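Side-chain contact in cytochrome c (Pseudomonas aeruginosa, PDB 6RTE), which catalyses, as NirN, the dehydrogenation of dihydro-heme d1 in heme d1 biosynthesis: residues Tyr413-Thr418 against His439-Ser444. Sequence-based numbering, arbitrary orientation.
Sequences YAWTDT and HRLRPS
Tyr-413 and His-439 bring their rings together from two strands that are not direct neighbours, with the backbones still 8.9 Å apart between Tyr-413 CA and His-439 CA. The rings meet obliquely, centroids 5.2 Å apart and planes at 74°. The touching is done by the far end of the phenol and the ND1-CE1 bond of the imidazole: Tyr-413 OH lies 3.2 Å from His-439 CE1, and His-439 ND1 sits 3.7 Å from both CE1 and CZ of Tyr-413. In both residues CG lies on the backbone N side, opposite the carbonyl carbon (chi1 -41° in Tyr-413, -63° in His-439), and both CB atoms point toward the opposing segment, which lets the two rings span the gap.

Farther along, the contact turns wholly apolar. Trp-415 CZ3, on the six-membered ring of the indole, approaches the single methyl Leu-441 CD1 at 3.7 Å, again obliquely. The indole is held at its other end, where NE1 hydrogen-bonds to Ser-411 OG, while Phe-454 packs edge-to-face against it.

Strand 427-431 runs between strands 413-417 and 437-441, and its Leu-429 touches both Tyr-413 and Trp-415. Trp-415 and Leu-441 also reach Ala-461 and Leu-463, respectively, on strand 460-465 of the neighbouring blade, an arrangement characteristic of a four-stranded antiparallel beta-propeller blade packing face to face on the next.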
loop_
_atom_site.group_PDB
_atom_site.type_symbol
_atom_site.label_atom_id
_atom_site.label_comp_id
_atom_site.label_asym_id
_atom_site.label_seq_id
_atom_site.Cartn_x
_atom_site.Cartn_y
_atom_site.Cartn_z
ATOM N N TYR A 413 7.824 -22.809 2.923
ATOM C CA TYR A 413 8.401 -21.775 3.768
ATOM C C TYR A 413 7.534 -20.522 3.747
ATOM O O TYR A 413 6.810 -20.259 2.782
ATOM C CB TYR A 413 9.818 -21.382 3.317
ATOM C CG TYR A 413 10.689 -22.536 2.887
ATOM C CD1 TYR A 413 11.314 -23.352 3.825
ATOM C CD2 TYR A 413 10.908 -22.799 1.542
ATOM C CE1 TYR A 413 12.118 -24.405 3.434
ATOM C CE2 TYR A 413 11.717 -23.847 1.139
ATOM C CZ TYR A 413 12.318 -24.649 2.089
ATOM O OH TYR A 413 13.122 -25.698 1.690
ATOM N N ALA A 414 7.625 -19.753 4.826
ATOM C CA ALA A 414 7.147 -18.377 4.859
ATOM C C ALA A 414 8.341 -17.454 4.635
ATOM O O ALA A 414 9.357 -17.567 5.328
ATOM C CB ALA A 414 6.465 -18.056 6.189
ATOM N N TRP A 415 8.214 -16.545 3.675
ATOM C CA TRP A 415 9.318 -15.700 3.239
ATOM C C TRP A 415 9.152 -14.319 3.862
ATOM O O TRP A 415 8.135 -13.655 3.638
ATOM C CB TRP A 415 9.349 -15.597 1.711
ATOM C CG TRP A 415 9.408 -16.918 0.975
ATOM C CD1 TRP A 415 8.648 -18.033 1.209
ATOM C CD2 TRP A 415 10.262 -17.245 -0.133
ATOM N NE1 TRP A 415 8.987 -19.034 0.328
ATOM C CE2 TRP A 415 9.971 -18.573 -0.509
ATOM C CE3 TRP A 415 11.239 -16.545 -0.841
ATOM C CZ2 TRP A 415 10.625 -19.212 -1.559
ATOM C CZ3 TRP A 415 11.892 -17.184 -1.882
ATOM C CH2 TRP A 415 11.584 -18.503 -2.230
ATOM N N THR A 416 10.149 -13.884 4.634
ATOM C CA THR A 416 10.094 -12.581 5.293
ATOM C C THR A 416 11.483 -11.943 5.231
ATOM O O THR A 416 12.359 -12.386 4.483
ATOM C CB THR A 416 9.554 -12.726 6.723
ATOM O OG1 THR A 416 9.248 -11.430 7.255
ATOM C CG2 THR A 416 10.568 -13.421 7.625
ATOM N N ASP A 417 11.691 -10.887 6.016
ATOM C CA ASP A 417 12.863 -10.039 5.851
ATOM C C ASP A 417 13.204 -9.357 7.172
ATOM O O ASP A 417 12.516 -9.535 8.179
ATOM C CB ASP A 417 12.606 -8.986 4.765
ATOM C CG ASP A 417 11.426 -8.089 5.103
ATOM O OD1 ASP A 417 11.522 -7.331 6.093
ATOM O OD2 ASP A 417 10.393 -8.152 4.395
ATOM N N THR A 418 14.293 -8.575 7.152
ATOM C CA THR A 418 14.601 -7.608 8.206
ATOM C C THR A 418 14.723 -6.233 7.551
ATOM O O THR A 418 15.676 -5.479 7.804
ATOM C CB THR A 418 15.877 -7.978 8.962
ATOM O OG1 THR A 418 17.016 -7.783 8.118
ATOM C CG2 THR A 418 15.827 -9.435 9.423
ATOM N N HIS A 439 16.388 -21.415 5.452
ATOM C CA HIS A 439 17.239 -20.939 4.370
ATOM C C HIS A 439 17.291 -19.418 4.407
ATOM O O HIS A 439 16.446 -18.761 5.022
ATOM C CB HIS A 439 16.736 -21.413 2.999
ATOM C CG HIS A 439 16.756 -22.900 2.824
ATOM N ND1 HIS A 439 15.709 -23.709 3.211
ATOM C CD2 HIS A 439 17.696 -23.724 2.303
ATOM C CE1 HIS A 439 16.005 -24.969 2.938
ATOM N NE2 HIS A 439 17.204 -25.005 2.386
ATOM N N ARG A 440 18.300 -18.862 3.736
ATOM C CA ARG A 440 18.462 -17.418 3.627
ATOM C C ARG A 440 18.850 -17.061 2.199
ATOM O O ARG A 440 19.579 -17.807 1.543
ATOM C CB ARG A 440 19.516 -16.903 4.608
ATOM C CG ARG A 440 19.268 -17.297 6.060
ATOM C CD ARG A 440 20.479 -16.982 6.941
ATOM N NE ARG A 440 20.162 -16.008 7.985
ATOM C CZ ARG A 440 19.966 -16.301 9.270
ATOM N NH1 ARG A 440 19.678 -15.331 10.128
ATOM N NH2 ARG A 440 20.061 -17.553 9.705
ATOM N N LEU A 441 18.352 -15.920 1.721
ATOM C CA LEU A 441 18.613 -15.445 0.367
ATOM C C LEU A 441 19.134 -14.016 0.435
ATOM O O LEU A 441 18.524 -13.163 1.083
ATOM C CB LEU A 441 17.345 -15.509 -0.500
ATOM C CG LEU A 441 16.788 -16.889 -0.873
ATOM C CD1 LEU A 441 15.552 -16.734 -1.740
ATOM C CD2 LEU A 441 17.824 -17.734 -1.585
ATOM N N ARG A 442 20.257 -13.753 -0.237
ATOM C CA ARG A 442 20.937 -12.459 -0.176
ATOM C C ARG A 442 21.207 -11.976 -1.594
ATOM O O ARG A 442 22.347 -12.032 -2.078
ATOM C CB ARG A 442 22.234 -12.561 0.629
ATOM C CG ARG A 442 22.824 -11.225 1.046
ATOM C CD ARG A 442 24.026 -11.423 1.964
ATOM N NE ARG A 442 24.647 -10.158 2.351
ATOM C CZ ARG A 442 25.806 -10.060 2.997
ATOM N NH1 ARG A 442 26.480 -11.153 3.331
ATOM N NH2 ARG A 442 26.300 -8.866 3.307
ATOM N N PRO A 443 20.182 -11.465 -2.284
ATOM C CA PRO A 443 20.348 -11.172 -3.719
ATOM C C PRO A 443 21.415 -10.130 -4.016
ATOM O O PRO A 443 22.180 -10.291 -4.973
ATOM C CB PRO A 443 18.947 -10.697 -4.141
ATOM C CG PRO A 443 18.314 -10.211 -2.889
ATOM C CD PRO A 443 18.843 -11.093 -1.793
ATOM N N SER A 444 21.486 -9.065 -3.224
ATOM C CA SER A 444 22.455 -7.991 -3.429
ATOM C C SER A 444 23.090 -7.665 -2.086
ATOM O O SER A 444 22.600 -6.795 -1.349
ATOM C CB SER A 444 21.798 -6.756 -4.042
ATOM O OG SER A 444 21.524 -6.960 -5.414
#